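Local atomic coordinates of mandelate racemase/muconate lactonizing enzyme family protein (Roseovarius nubinhibens ISM, PDB entry 3U4F), a protein that binds magnesium in an enolase-superfamily TIM barrel and is probably a hydro-lyase or racemase, its exact reaction being unsettled. Residues D252-E257 with V276-I281; L202-N207 with S228-P233; T305-N310 with Y331-I336; D270-D275 with E298-P303. One frame throughout, in Å; residues are numbered along the deposited sequence.

Contact 1. Residues D252-E257 with V276-I281; sequences DVTGGE and VVQPDI. With MG (magnesium ion), chain E; GAI (guanidine), chain F.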
loop_
_atom_site.group_PDB
_atom_site.type_symbol
_atom_site.label_atom_id
_atom_site.label_comp_id
_atom_site.label_asym_id
_atom_site.label_seq_id
_atom_site.Cartn_x
_atom_site.Cartn_y
_atom_site.Cartn_z
ATOM N N ASP A 252 16.458 -19.661 13.711
ATOM C CA ASP A 252 16.227 -18.297 13.226
ATOM C C ASP A 252 14.894 -18.253 12.497
ATOM O O ASP A 252 14.646 -19.069 11.586
ATOM C CB ASP A 252 17.310 -17.852 12.220
ATOM C CG ASP A 252 18.616 -17.421 12.881
ATOM O OD1 ASP A 252 18.647 -17.147 14.103
ATOM O OD2 ASP A 252 19.621 -17.339 12.146
ATOM N N VAL A 253 14.069 -17.297 12.897
ATOM C CA VAL A 253 12.810 -16.955 12.213
ATOM C C VAL A 253 13.078 -15.630 11.477
ATOM O O VAL A 253 13.687 -14.695 12.026
ATOM C CB VAL A 253 11.636 -16.816 13.215
ATOM C CG1 VAL A 253 10.364 -16.185 12.567
ATOM C CG2 VAL A 253 11.294 -18.182 13.859
ATOM N N THR A 254 12.634 -15.572 10.226
ATOM C CA THR A 254 13.080 -14.531 9.295
ATOM C C THR A 254 11.853 -13.983 8.572
ATOM O O THR A 254 10.845 -14.681 8.436
ATOM C CB THR A 254 14.134 -15.084 8.306
ATOM O OG1 THR A 254 13.508 -15.838 7.268
ATOM C CG2 THR A 254 15.148 -16.031 9.038
ATOM N N GLY A 255 11.909 -12.722 8.155
ATOM C CA GLY A 255 10.832 -12.208 7.311
ATOM C C GLY A 255 11.026 -10.757 6.935
ATOM O O GLY A 255 12.018 -10.127 7.338
ATOM N N GLY A 256 10.062 -10.254 6.154
ATOM C CA GLY A 256 9.956 -8.838 5.825
ATOM C C GLY A 256 9.844 -8.556 4.329
ATOM O O GLY A 256 9.776 -7.394 3.946
ATOM N N GLU A 257 9.815 -9.589 3.487
ATOM C CA GLU A 257 9.869 -9.364 2.048
ATOM C C GLU A 257 8.723 -8.517 1.510
ATOM O O GLU A 257 8.942 -7.784 0.549
ATOM C CB GLU A 257 10.001 -10.655 1.256
ATOM C CG GLU A 257 8.748 -11.530 1.253
ATOM C CD GLU A 257 9.076 -12.896 0.760
ATOM O OE1 GLU A 257 9.995 -13.541 1.347
ATOM O OE2 GLU A 257 8.410 -13.324 -0.204
ATOM N N VAL A 276 16.274 -12.463 11.605
ATOM C CA VAL A 276 16.955 -12.005 10.386
ATOM C C VAL A 276 15.915 -11.188 9.592
ATOM O O VAL A 276 14.797 -11.653 9.409
ATOM C CB VAL A 276 17.386 -13.191 9.529
ATOM C CG1 VAL A 276 18.095 -12.718 8.243
ATOM C CG2 VAL A 276 18.316 -14.154 10.296
ATOM N N VAL A 277 16.285 -10.000 9.124
ATOM C CA VAL A 277 15.357 -9.197 8.322
ATOM C C VAL A 277 15.560 -9.430 6.818
ATOM O O VAL A 277 16.696 -9.619 6.349
ATOM C CB VAL A 277 15.399 -7.690 8.691
ATOM C CG1 VAL A 277 15.111 -7.503 10.184
ATOM C CG2 VAL A 277 16.757 -7.061 8.379
ATOM N N GLN A 278 14.464 -9.395 6.064
ATOM C CA GLN A 278 14.507 -9.791 4.660
ATOM C C GLN A 278 13.783 -8.784 3.742
ATOM O O GLN A 278 12.866 -9.148 3.050
ATOM C CB GLN A 278 13.901 -11.186 4.473
ATOM C CG GLN A 278 14.652 -12.234 5.273
ATOM C CD GLN A 278 14.161 -13.600 4.933
ATOM O OE1 GLN A 278 13.112 -14.001 5.416
ATOM N NE2 GLN A 278 14.912 -14.336 4.097
ATOM N N PRO A 279 14.269 -7.546 3.682
ATOM C CA PRO A 279 13.693 -6.596 2.702
ATOM C C PRO A 279 13.892 -7.083 1.244
ATOM O O PRO A 279 14.819 -7.849 0.955
ATOM C CB PRO A 279 14.501 -5.316 2.943
ATOM C CG PRO A 279 15.808 -5.794 3.517
ATOM C CD PRO A 279 15.405 -6.967 4.412
ATOM N N ASP A 280 12.994 -6.683 0.352
ATOM C CA ASP A 280 13.200 -6.894 -1.083
ATOM C C ASP A 280 13.519 -5.489 -1.538
ATOM O O ASP A 280 12.741 -4.570 -1.280
ATOM C CB ASP A 280 11.910 -7.405 -1.749
ATOM C CG ASP A 280 12.035 -7.538 -3.272
ATOM O OD1 ASP A 280 12.021 -8.669 -3.794
ATOM O OD2 ASP A 280 12.133 -6.488 -3.954
ATOM N N ILE A 281 14.664 -5.310 -2.179
ATOM C CA ILE A 281 15.132 -3.973 -2.534
ATOM C C ILE A 281 14.123 -3.230 -3.412
ATOM O O ILE A 281 13.943 -2.017 -3.252
ATOM C CB ILE A 281 16.482 -4.054 -3.237
ATOM C CG1 ILE A 281 17.576 -4.514 -2.254
ATOM C CG2 ILE A 281 16.864 -2.707 -3.874
ATOM C CD1 ILE A 281 18.964 -4.805 -3.057
HETATM MG MG MG E . 10.079 -15.587 1.434
HETATM C C GAI F . 10.821 -16.182 -0.956
HETATM N N1 GAI F . 11.255 -16.540 -2.137
HETATM N N2 GAI F . 9.489 -16.060 -0.614
HETATM N N3 GAI F . 11.693 -15.850 0.010
HETATM O O HOH W 1 10.574 -5.506 1.212
HETATM O O HOH W 2 8.393 -15.616 2.486
#
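Parallel pairing of two neighbouring barrel strands, buried near the middle of the chain, joins Thr254 to Val276 and Gly255 to Val277, and the two segments stay side by side beyond the strand ends. The backbone bonds from Val276 N to Val253 O and from Gly255 N to Val276 O are long and weak. A shorter one follows, Gln278 N to Gly255 O at 2.9 Å, although its donor stands above the carbonyl plane and the bond is bent to 132°. On the face of Thr254 and Val276 the two side chains run alongside each other, with Thr254 CG2 against Val276 CB at 3.6 Å. Because Thr254 OG1 sits between its backbone N and carbonyl carbon (chi1 78°), it is turned to the extended Gln278 side chain and donates to Gln278 OE1 over 2.6 Å, approaching from above the amide plane. That bond helps fix the amide, whose NE2 is given to Glu231 OE1. Gly256 lies at backbone angles that call for glycine, and past it Glu257 OE1 binds the magnesium ion at 2.0 Å. The other oxygen, Glu257 OE2, lies 3.0 Å from guanidine N2 and forms a salt bridge with Lys94 of the second subunit. Farther along, one water links Asp280 N, from which it accepts at 2.8 Å, to Glu257 O, while Asp280 caps the following helix and bonds His307. A metal ligand placed just past the C-terminal end of a barrel strand is characteristic of the enolase-superfamily TIM barrel, here within the unit strand 253-255, helix 262-270, strand 276-277.

Contact 2. Residues L202-N207 with S228-P233; sequences LLIDAN and SHFEEP. With MG (magnesium ion), chain E; GAI (guanidine), chain F.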
loop_
_atom_site.group_PDB
_atom_site.type_symbol
_atom_site.label_atom_id
_atom_site.label_comp_id
_atom_site.label_asym_id
_atom_site.label_seq_id
_atom_site.Cartn_x
_atom_site.Cartn_y
_atom_site.Cartn_z
ATOM N N LEU A 202 19.954 -25.982 5.428
ATOM C CA LEU A 202 18.601 -26.147 4.929
ATOM C C LEU A 202 17.686 -25.055 5.490
ATOM O O LEU A 202 17.656 -24.808 6.697
ATOM C CB LEU A 202 18.049 -27.537 5.251
ATOM C CG LEU A 202 18.787 -28.751 4.646
ATOM C CD1 LEU A 202 18.202 -30.070 5.213
ATOM C CD2 LEU A 202 18.771 -28.745 3.090
ATOM N N LEU A 203 16.962 -24.409 4.575
ATOM C CA LEU A 203 16.087 -23.277 4.891
ATOM C C LEU A 203 14.677 -23.649 4.447
ATOM O O LEU A 203 14.504 -24.464 3.546
ATOM C CB LEU A 203 16.527 -22.038 4.080
ATOM C CG LEU A 203 17.921 -21.429 4.190
ATOM C CD1 LEU A 203 19.008 -22.251 3.497
ATOM C CD2 LEU A 203 17.883 -19.982 3.545
ATOM N N ILE A 204 13.661 -23.045 5.049
ATOM C CA ILE A 204 12.300 -23.307 4.593
ATOM C C ILE A 204 11.526 -22.012 4.683
ATOM O O ILE A 204 11.866 -21.124 5.479
ATOM C CB ILE A 204 11.606 -24.459 5.419
ATOM C CG1 ILE A 204 10.415 -25.077 4.653
ATOM C CG2 ILE A 204 11.238 -23.995 6.825
ATOM C CD1 ILE A 204 10.103 -26.545 5.119
ATOM N N ASP A 205 10.464 -21.915 3.895
ATOM C CA ASP A 205 9.690 -20.683 3.847
ATOM C C ASP A 205 8.215 -21.114 3.818
ATOM O O ASP A 205 7.822 -21.883 2.949
ATOM C CB ASP A 205 10.071 -19.950 2.563
ATOM C CG ASP A 205 9.563 -18.509 2.505
ATOM O OD1 ASP A 205 8.549 -18.194 3.148
ATOM O OD2 ASP A 205 10.209 -17.682 1.798
ATOM N N ALA A 206 7.435 -20.618 4.776
ATOM C CA ALA A 206 6.013 -20.986 4.933
ATOM C C ALA A 206 5.075 -19.982 4.288
ATOM O O ALA A 206 3.846 -20.140 4.312
ATOM C CB ALA A 206 5.673 -21.139 6.427
ATOM N N ASN A 207 5.642 -18.920 3.740
ATOM C CA ASN A 207 4.842 -17.858 3.090
ATOM C C ASN A 207 3.510 -17.566 3.762
ATOM O O ASN A 207 2.433 -17.635 3.116
ATOM C CB ASN A 207 4.627 -18.197 1.616
ATOM C CG ASN A 207 5.919 -18.157 0.816
ATOM O OD1 ASN A 207 6.391 -17.079 0.398
ATOM N ND2 ASN A 207 6.488 -19.313 0.598
ATOM N N SER A 228 18.074 -24.350 9.564
ATOM C CA SER A 228 18.688 -23.184 10.187
ATOM C C SER A 228 18.007 -21.838 9.900
ATOM O O SER A 228 18.517 -20.785 10.326
ATOM C CB SER A 228 20.180 -23.100 9.814
ATOM O OG SER A 228 20.331 -23.291 8.403
ATOM N N HIS A 229 16.838 -21.883 9.238
ATOM C CA HIS A 229 16.191 -20.655 8.738
ATOM C C HIS A 229 14.716 -21.011 8.495
ATOM O O HIS A 229 14.417 -21.906 7.702
ATOM C CB HIS A 229 16.929 -20.258 7.436
ATOM C CG HIS A 229 16.310 -19.139 6.652
ATOM N ND1 HIS A 229 16.981 -17.962 6.392
ATOM C CD2 HIS A 229 15.113 -19.035 6.026
ATOM C CE1 HIS A 229 16.223 -17.176 5.643
ATOM N NE2 HIS A 229 15.084 -17.806 5.407
ATOM N N PHE A 230 13.824 -20.319 9.183
ATOM C CA PHE A 230 12.374 -20.572 9.114
ATOM C C PHE A 230 11.720 -19.235 8.770
ATOM O O PHE A 230 11.568 -18.339 9.623
ATOM C CB PHE A 230 11.931 -21.087 10.497
ATOM C CG PHE A 230 10.481 -21.490 10.595
ATOM C CD1 PHE A 230 9.707 -21.720 9.468
ATOM C CD2 PHE A 230 9.929 -21.708 11.851
ATOM C CE1 PHE A 230 8.362 -22.135 9.591
ATOM C CE2 PHE A 230 8.581 -22.130 11.987
ATOM C CZ PHE A 230 7.817 -22.341 10.873
ATOM N N GLU A 231 11.343 -19.104 7.507
ATOM C CA GLU A 231 10.912 -17.836 6.963
ATOM C C GLU A 231 9.388 -17.701 6.933
ATOM O O GLU A 231 8.701 -18.625 6.553
ATOM C CB GLU A 231 11.503 -17.691 5.564
ATOM C CG GLU A 231 11.105 -16.418 4.839
ATOM C CD GLU A 231 12.017 -16.153 3.658
ATOM O OE1 GLU A 231 13.132 -16.760 3.617
ATOM O OE2 GLU A 231 11.629 -15.319 2.797
ATOM N N GLU A 232 8.919 -16.525 7.345
ATOM C CA GLU A 232 7.528 -16.084 7.258
ATOM C C GLU A 232 6.566 -17.145 7.791
ATOM O O GLU A 232 5.690 -17.591 7.086
ATOM C CB GLU A 232 7.189 -15.644 5.809
ATOM C CG GLU A 232 5.950 -14.748 5.682
ATOM C CD GLU A 232 5.793 -14.201 4.268
ATOM O OE1 GLU A 232 6.798 -13.649 3.774
ATOM O OE2 GLU A 232 4.670 -14.306 3.683
ATOM N N PRO A 233 6.762 -17.582 9.049
ATOM C CA PRO A 233 5.937 -18.703 9.566
ATOM C C PRO A 233 4.454 -18.357 9.602
ATOM O O PRO A 233 3.596 -19.227 9.370
ATOM C CB PRO A 233 6.448 -18.881 11.019
ATOM C CG PRO A 233 7.173 -17.581 11.360
ATOM C CD PRO A 233 7.796 -17.159 10.017
HETATM MG MG MG E . 10.079 -15.587 1.434
HETATM C C GAI F . 10.821 -16.182 -0.956
HETATM N N1 GAI F . 11.255 -16.540 -2.137
HETATM N N2 GAI F . 9.489 -16.060 -0.614
HETATM N N3 GAI F . 11.693 -15.850 0.010
HETATM O O HOH W 3 20.728 -25.946 8.300
HETATM O O HOH W 2 8.393 -15.616 2.486
#
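Asp205 OD2 is gripped from several sides: it binds the magnesium ion at 2.1 Å, takes a weak bond from Lys167 and faces Glu231 OE2 at 2.9 Å, a distance for two acceptors that the shared metal explains, since Glu231 OE2 binds it too. The first torsion of Asp205 (chi1 -168°) swings CG away from its own N, carrying OD2 to the metal while OD1 accepts from Asn207 N in an Asx turn. A metal-bound water lies between Asp205 OD1 and Glu232 OE1, and the other oxygen of Glu232, OE2, bonds to Ser208. Glu231 OE1 accepts from His229 NE2 at 2.8 Å and forms a salt bridge with Lys167. The histidine bond is nearly straight (170°), lies in the plane of the imidazole and meets the anti side of the carboxylate. Across the contact the same ring is covered on one face by Leu203 CD2, a CH-pi contact 3.6 Å from the ring centroid and almost on its normal. With an alanine at His229, Glu231 OE1 would probably lose one of its donors and a gap would open beneath Leu203 CD2. Beneath this polar end, parallel strands 202-205 and 229-231 are joined by regular backbone bonds, among them Glu231 N to Ile204 O and a straight one from Ala206 N to Glu231 O at 3.0 Å. On the sheet face opposite the metal ligands, Ile204 CG2 packs obliquely on Phe230 CD1 at 3.8 Å. Guanidine N2 and N3 also bind the metal. Magnesium is likely to offset the charge of these two carboxylates and of Glu257, the third on the metal.

Contact 3. Residues T305-N310 with Y331-I336; sequences TPHCAN and YLEFSI. With GAI (guanidine), chain F.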
loop_
_atom_site.group_PDB
_atom_site.type_symbol
_atom_site.label_atom_id
_atom_site.label_comp_id
_atom_site.label_asym_id
_atom_site.label_seq_id
_atom_site.Cartn_x
_atom_site.Cartn_y
_atom_site.Cartn_z
ATOM N N THR A 305 19.200 -10.490 5.176
ATOM C CA THR A 305 19.256 -11.504 4.122
ATOM C C THR A 305 18.093 -11.210 3.172
ATOM O O THR A 305 16.997 -11.719 3.351
ATOM C CB THR A 305 19.148 -12.939 4.728
ATOM O OG1 THR A 305 20.286 -13.159 5.565
ATOM C CG2 THR A 305 19.175 -13.996 3.641
ATOM N N PRO A 306 18.332 -10.361 2.161
ATOM C CA PRO A 306 17.200 -9.856 1.359
ATOM C C PRO A 306 16.494 -10.920 0.541
ATOM O O PRO A 306 17.048 -11.971 0.255
ATOM C CB PRO A 306 17.872 -8.828 0.426
ATOM C CG PRO A 306 19.039 -8.345 1.211
ATOM C CD PRO A 306 19.568 -9.657 1.819
ATOM N N HIS A 307 15.256 -10.613 0.150
ATOM C CA HIS A 307 14.474 -11.464 -0.694
ATOM C C HIS A 307 14.791 -11.077 -2.125
ATOM O O HIS A 307 14.856 -9.899 -2.490
ATOM C CB HIS A 307 12.990 -11.191 -0.398
ATOM C CG HIS A 307 12.044 -11.719 -1.427
ATOM N ND1 HIS A 307 11.575 -10.944 -2.469
ATOM C CD2 HIS A 307 11.434 -12.921 -1.543
ATOM C CE1 HIS A 307 10.719 -11.656 -3.189
ATOM N NE2 HIS A 307 10.616 -12.856 -2.648
ATOM N N CYS A 308 14.982 -12.069 -2.954
ATOM C CA CYS A 308 15.068 -11.773 -4.383
ATOM C C CYS A 308 14.707 -13.032 -5.050
ATOM O O CYS A 308 15.477 -13.992 -4.983
ATOM C CB CYS A 308 16.454 -11.231 -4.833
ATOM S SG CYS A 308 17.907 -11.833 -4.073
ATOM N N ALA A 309 13.545 -13.019 -5.693
ATOM C CA ALA A 309 12.895 -14.249 -6.103
ATOM C C ALA A 309 12.825 -14.531 -7.617
ATOM O O ALA A 309 12.100 -15.426 -8.060
ATOM C CB ALA A 309 11.534 -14.331 -5.475
ATOM N N ASN A 310 13.545 -13.751 -8.409
ATOM C CA ASN A 310 13.738 -14.123 -9.798
ATOM C C ASN A 310 15.046 -13.517 -10.267
ATOM O O ASN A 310 15.700 -12.777 -9.512
ATOM C CB ASN A 310 12.598 -13.650 -10.675
ATOM C CG ASN A 310 12.344 -12.197 -10.527
ATOM O OD1 ASN A 310 13.179 -11.366 -10.868
ATOM N ND2 ASN A 310 11.171 -11.864 -10.000
ATOM N N TYR A 331 23.791 -15.399 3.020
ATOM C CA TYR A 331 23.684 -15.823 1.633
ATOM C C TYR A 331 22.644 -15.032 0.844
ATOM O O TYR A 331 21.734 -14.420 1.402
ATOM C CB TYR A 331 23.408 -17.340 1.462
ATOM C CG TYR A 331 22.669 -17.986 2.636
ATOM C CD1 TYR A 331 23.103 -19.187 3.167
ATOM C CD2 TYR A 331 21.537 -17.376 3.194
ATOM C CE1 TYR A 331 22.415 -19.790 4.265
ATOM C CE2 TYR A 331 20.861 -17.944 4.300
ATOM C CZ TYR A 331 21.329 -19.144 4.827
ATOM O OH TYR A 331 20.671 -19.692 5.895
ATOM N N LEU A 332 22.865 -15.075 -0.460
ATOM C CA LEU A 332 22.010 -14.525 -1.501
ATOM C C LEU A 332 20.919 -15.535 -1.861
ATOM O O LEU A 332 21.241 -16.659 -2.224
ATOM C CB LEU A 332 22.900 -14.309 -2.732
ATOM C CG LEU A 332 22.200 -13.910 -4.032
ATOM C CD1 LEU A 332 21.797 -12.440 -3.919
ATOM C CD2 LEU A 332 23.116 -14.140 -5.248
ATOM N N GLU A 333 19.646 -15.119 -1.818
ATOM C CA GLU A 333 18.571 -15.932 -2.390
ATOM C C GLU A 333 18.729 -16.049 -3.906
ATOM O O GLU A 333 18.752 -15.048 -4.606
ATOM C CB GLU A 333 17.198 -15.336 -2.097
ATOM C CG GLU A 333 16.119 -16.282 -2.637
ATOM C CD GLU A 333 14.735 -15.958 -2.188
ATOM O OE1 GLU A 333 14.502 -14.832 -1.713
ATOM O OE2 GLU A 333 13.881 -16.872 -2.318
ATOM N N PHE A 334 18.830 -17.275 -4.400
ATOM C CA PHE A 334 19.094 -17.492 -5.809
ATOM C C PHE A 334 18.068 -18.460 -6.347
ATOM O O PHE A 334 18.141 -19.664 -6.088
ATOM C CB PHE A 334 20.500 -18.049 -6.040
ATOM C CG PHE A 334 20.905 -18.031 -7.500
ATOM C CD1 PHE A 334 21.507 -16.896 -8.055
ATOM C CD2 PHE A 334 20.657 -19.139 -8.313
ATOM C CE1 PHE A 334 21.853 -16.868 -9.412
ATOM C CE2 PHE A 334 20.985 -19.115 -9.686
ATOM C CZ PHE A 334 21.588 -18.000 -10.224
ATOM N N SER A 335 17.104 -17.937 -7.105
ATOM C CA SER A 335 16.056 -18.802 -7.674
ATOM C C SER A 335 16.630 -19.840 -8.654
ATOM O O SER A 335 17.352 -19.498 -9.609
ATOM C CB SER A 335 14.982 -17.993 -8.423
ATOM O OG SER A 335 14.057 -18.918 -8.999
ATOM N N ILE A 336 16.299 -21.102 -8.410
ATOM C CA ILE A 336 16.743 -22.167 -9.279
ATOM C C ILE A 336 15.661 -22.671 -10.267
ATOM O O ILE A 336 15.833 -23.703 -10.920
ATOM C CB ILE A 336 17.436 -23.328 -8.502
ATOM C CG1 ILE A 336 16.608 -23.825 -7.299
ATOM C CG2 ILE A 336 18.857 -22.888 -8.083
ATOM C CD1 ILE A 336 15.291 -24.519 -7.671
HETATM C C GAI F . 10.821 -16.182 -0.956
HETATM N N1 GAI F . 11.255 -16.540 -2.137
HETATM N N2 GAI F . 9.489 -16.060 -0.614
HETATM N N3 GAI F . 11.693 -15.850 0.010
HETATM O O HOH W 4 19.682 -12.748 0.001
HETATM O O HOH W 5 16.989 -15.187 -7.294
#
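Glu333 CG lies anti to the backbone N (chi1 -176°) and the chain continues extended, carrying the carboxylate straight across to the loop of Cys308; His307, also with CG anti to N (chi1 165°), points the same way beside it, its ring turned 75° from the carboxylate plane. Glu333 OE1 accepts from Cys308 N at 3.1 Å, the donor standing above the carboxylate plane. OE2 takes the bond from guanidine N1, at 2.7 Å, and one from Ser139. His307 comes to the ligand with its ring edge, CD2 lying 3.3 Å from guanidine N3, while its ND1 is held by Asp280. A glutamine replacing Glu333 would probably leave guanidine N1 without its carboxylate acceptor and could set the side chain free to turn. Two waters fill in for direct backbone pairing: one links Pro306 O, Tyr331 O and Glu333 N, the last at 3.0 Å, and the other accepts from Ser335 N at 2.8 Å and donates to Cys308 O. Apolar contact is modest. Cys308 SG meets Leu332 CD1 at 3.9 Å, and Thr305 CG2 lies at the edge of the Tyr331 ring, 4.1 Å from CD2. Thr305-Asn310 and strand 332-335 thus run side by side, in nearly the same direction, at the mouth of the TIM barrel, where one side of the guanidine pocket is built from the ends of successive strands and the loops beyond them.

Contact 4. Residues D270-D275 with E298-P303; sequences DMRAVD and EAAALP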
loop_
_atom_site.group_PDB
_atom_site.type_symbol
_atom_site.label_atom_id
_atom_site.label_comp_id
_atom_site.label_asym_id
_atom_site.label_seq_id
_atom_site.Cartn_x
_atom_site.Cartn_y
_atom_site.Cartn_z
ATOM N N ASP A 270 12.210 -2.989 16.421
ATOM C CA ASP A 270 12.166 -2.538 17.831
ATOM C C ASP A 270 11.592 -3.626 18.759
ATOM O O ASP A 270 12.056 -3.796 19.892
ATOM C CB ASP A 270 11.313 -1.272 17.965
ATOM C CG ASP A 270 12.057 0.013 17.564
ATOM O OD1 ASP A 270 13.255 -0.021 17.170
ATOM O OD2 ASP A 270 11.414 1.078 17.650
HETATM N N MSE A 271 10.609 -4.384 18.279
HETATM C CA MSE A 271 10.026 -5.473 19.073
HETATM C C MSE A 271 10.750 -6.807 18.902
HETATM O O MSE A 271 10.370 -7.797 19.530
HETATM C CB MSE A 271 8.541 -5.640 18.732
HETATM C CG MSE A 271 8.330 -6.217 17.378
HETATM SE SE MSE A 271 6.467 -6.016 16.755
HETATM C CE MSE A 271 5.839 -7.539 17.656
ATOM N N ARG A 272 11.776 -6.824 18.050
ATOM C CA ARG A 272 12.540 -8.039 17.700
ATOM C C ARG A 272 11.659 -9.192 17.287
ATOM O O ARG A 272 11.740 -10.299 17.843
ATOM C CB ARG A 272 13.440 -8.501 18.846
ATOM C CG ARG A 272 14.803 -7.852 18.848
ATOM C CD ARG A 272 14.745 -6.696 19.760
ATOM N NE ARG A 272 16.039 -6.057 19.970
ATOM C CZ ARG A 272 16.365 -4.853 19.509
ATOM N NH1 ARG A 272 15.505 -4.160 18.768
ATOM N NH2 ARG A 272 17.562 -4.343 19.803
ATOM N N ALA A 273 10.794 -8.934 16.321
ATOM C CA ALA A 273 9.830 -9.913 15.923
ATOM C C ALA A 273 10.492 -11.041 15.112
ATOM O O ALA A 273 9.977 -12.147 15.072
ATOM C CB ALA A 273 8.735 -9.255 15.119
ATOM N N VAL A 274 11.606 -10.738 14.432
ATOM C CA VAL A 274 12.341 -11.736 13.670
ATOM C C VAL A 274 13.832 -11.689 14.053
ATOM O O VAL A 274 14.307 -10.689 14.594
ATOM C CB VAL A 274 12.213 -11.562 12.111
ATOM C CG1 VAL A 274 10.782 -11.768 11.627
ATOM C CG2 VAL A 274 12.701 -10.189 11.675
ATOM N N ASP A 275 14.538 -12.772 13.734
ATOM C CA ASP A 275 15.981 -12.897 13.976
ATOM C C ASP A 275 16.828 -12.403 12.818
ATOM O O ASP A 275 17.970 -11.998 13.027
ATOM C CB ASP A 275 16.317 -14.353 14.266
ATOM C CG ASP A 275 15.516 -14.901 15.452
ATOM O OD1 ASP A 275 15.709 -14.404 16.603
ATOM O OD2 ASP A 275 14.648 -15.763 15.216
ATOM N N GLU A 298 21.089 -3.184 11.931
ATOM C CA GLU A 298 22.458 -3.168 12.444
ATOM C C GLU A 298 22.506 -2.705 13.924
ATOM O O GLU A 298 23.212 -3.299 14.753
ATOM C CB GLU A 298 23.313 -2.243 11.573
ATOM C CG GLU A 298 24.795 -2.155 11.984
ATOM C CD GLU A 298 25.551 -1.098 11.185
ATOM O OE1 GLU A 298 25.013 -0.546 10.179
ATOM O OE2 GLU A 298 26.701 -0.830 11.563
ATOM N N ALA A 299 21.753 -1.649 14.225
ATOM C CA ALA A 299 21.632 -1.094 15.592
ATOM C C ALA A 299 20.995 -2.096 16.559
ATOM O O ALA A 299 21.204 -2.028 17.775
ATOM C CB ALA A 299 20.837 0.206 15.577
ATOM N N ALA A 300 20.219 -3.020 16.018
ATOM C CA ALA A 300 19.579 -4.071 16.809
ATOM C C ALA A 300 20.343 -5.399 16.749
ATOM O O ALA A 300 19.852 -6.427 17.252
ATOM C CB ALA A 300 18.121 -4.275 16.325
ATOM N N ALA A 301 21.514 -5.375 16.104
ATOM C CA ALA A 301 22.355 -6.558 15.871
ATOM C C ALA A 301 21.639 -7.700 15.130
ATOM O O ALA A 301 21.848 -8.878 15.430
ATOM C CB ALA A 301 23.012 -7.058 17.195
ATOM N N LEU A 302 20.820 -7.340 14.132
ATOM C CA LEU A 302 20.138 -8.322 13.305
ATOM C C LEU A 302 20.775 -8.342 11.932
ATOM O O LEU A 302 21.024 -7.271 11.354
ATOM C CB LEU A 302 18.673 -7.945 13.123
ATOM C CG LEU A 302 17.558 -8.351 14.097
ATOM C CD1 LEU A 302 17.993 -8.928 15.449
ATOM C CD2 LEU A 302 16.428 -7.308 14.178
ATOM N N PRO A 303 21.015 -9.538 11.393
ATOM C CA PRO A 303 21.506 -9.605 10.014
ATOM C C PRO A 303 20.424 -9.369 8.968
ATOM O O PRO A 303 19.222 -9.497 9.263
ATOM C CB PRO A 303 22.029 -11.036 9.871
ATOM C CG PRO A 303 21.380 -11.802 10.964
ATOM C CD PRO A 303 20.951 -10.860 12.042
#
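Van der Waals contact links these two turns of the TIM barrel, which lie near the surface before strand 276-277 and before the loop of Thr305-Asn310, each following a helix that closes in a Schellman motif. In one, Arg272 has the positive phi after helix 262-270. In the other, Ala301 plays that part after helix 287-299, with its N bonded to Glu298 O at 3.0 Å. Arg272 reaches across, its chain bent at chi2 (95°), which lays the guanidinium flat over the Ala300 methyl, so that Ala300 CB sits on one face, 3.5 Å from Arg272 NH2 and 3.6 Å from NH1. The guanidinium is also tied back to its own helix, NH1 bonding to Ile269 O. Carbon-to-carbonyl contacts gather lower down, round the carbonyls that precede strand 276-277. Leu302 points at them, its CD2 lying 4.0 Å from Val274 O and its CG 3.8 Å from Asp275 O, and Ile269 packs on the same leucine. Asp275 turns its own side chain away; its OD2 accepts from Val253 N and the side chain lies near Ser246, beside a bound magnesium ion. Asp275 has been seen as a ligand of this second magnesium site, though it does not bind the ion in this chain. Nearest of all in the contact, the Pro303 ring brings its CD to within 3.3 Å of the Asp275 carbonyl oxygen.

In the fold
From the N terminus, contact 2 closes the loop through helix 212-224, pairing strands 201-205 and 229-231. Contact 1 closes the next unit but one, through helix 262-270, on strand 253-255, which neighbours 229-231 in the same sheet. Contact 4 crosses contact 1: residues 270-275 lie inside its loop and 298-303 beyond it, and it joins the turns after helices 262-270 and 287-299. Contact 3 follows in series, closing round helix 313-322, and brings 305-310 to strand 332-335. Contacts 1, 2 and 3 meet at the guanidine, with magnesium shared by 1 and 2, whereas contact 4 lies away from the guanidine, bonded through its backbone to contact 1, its centre about 20 Å from that of contact 3.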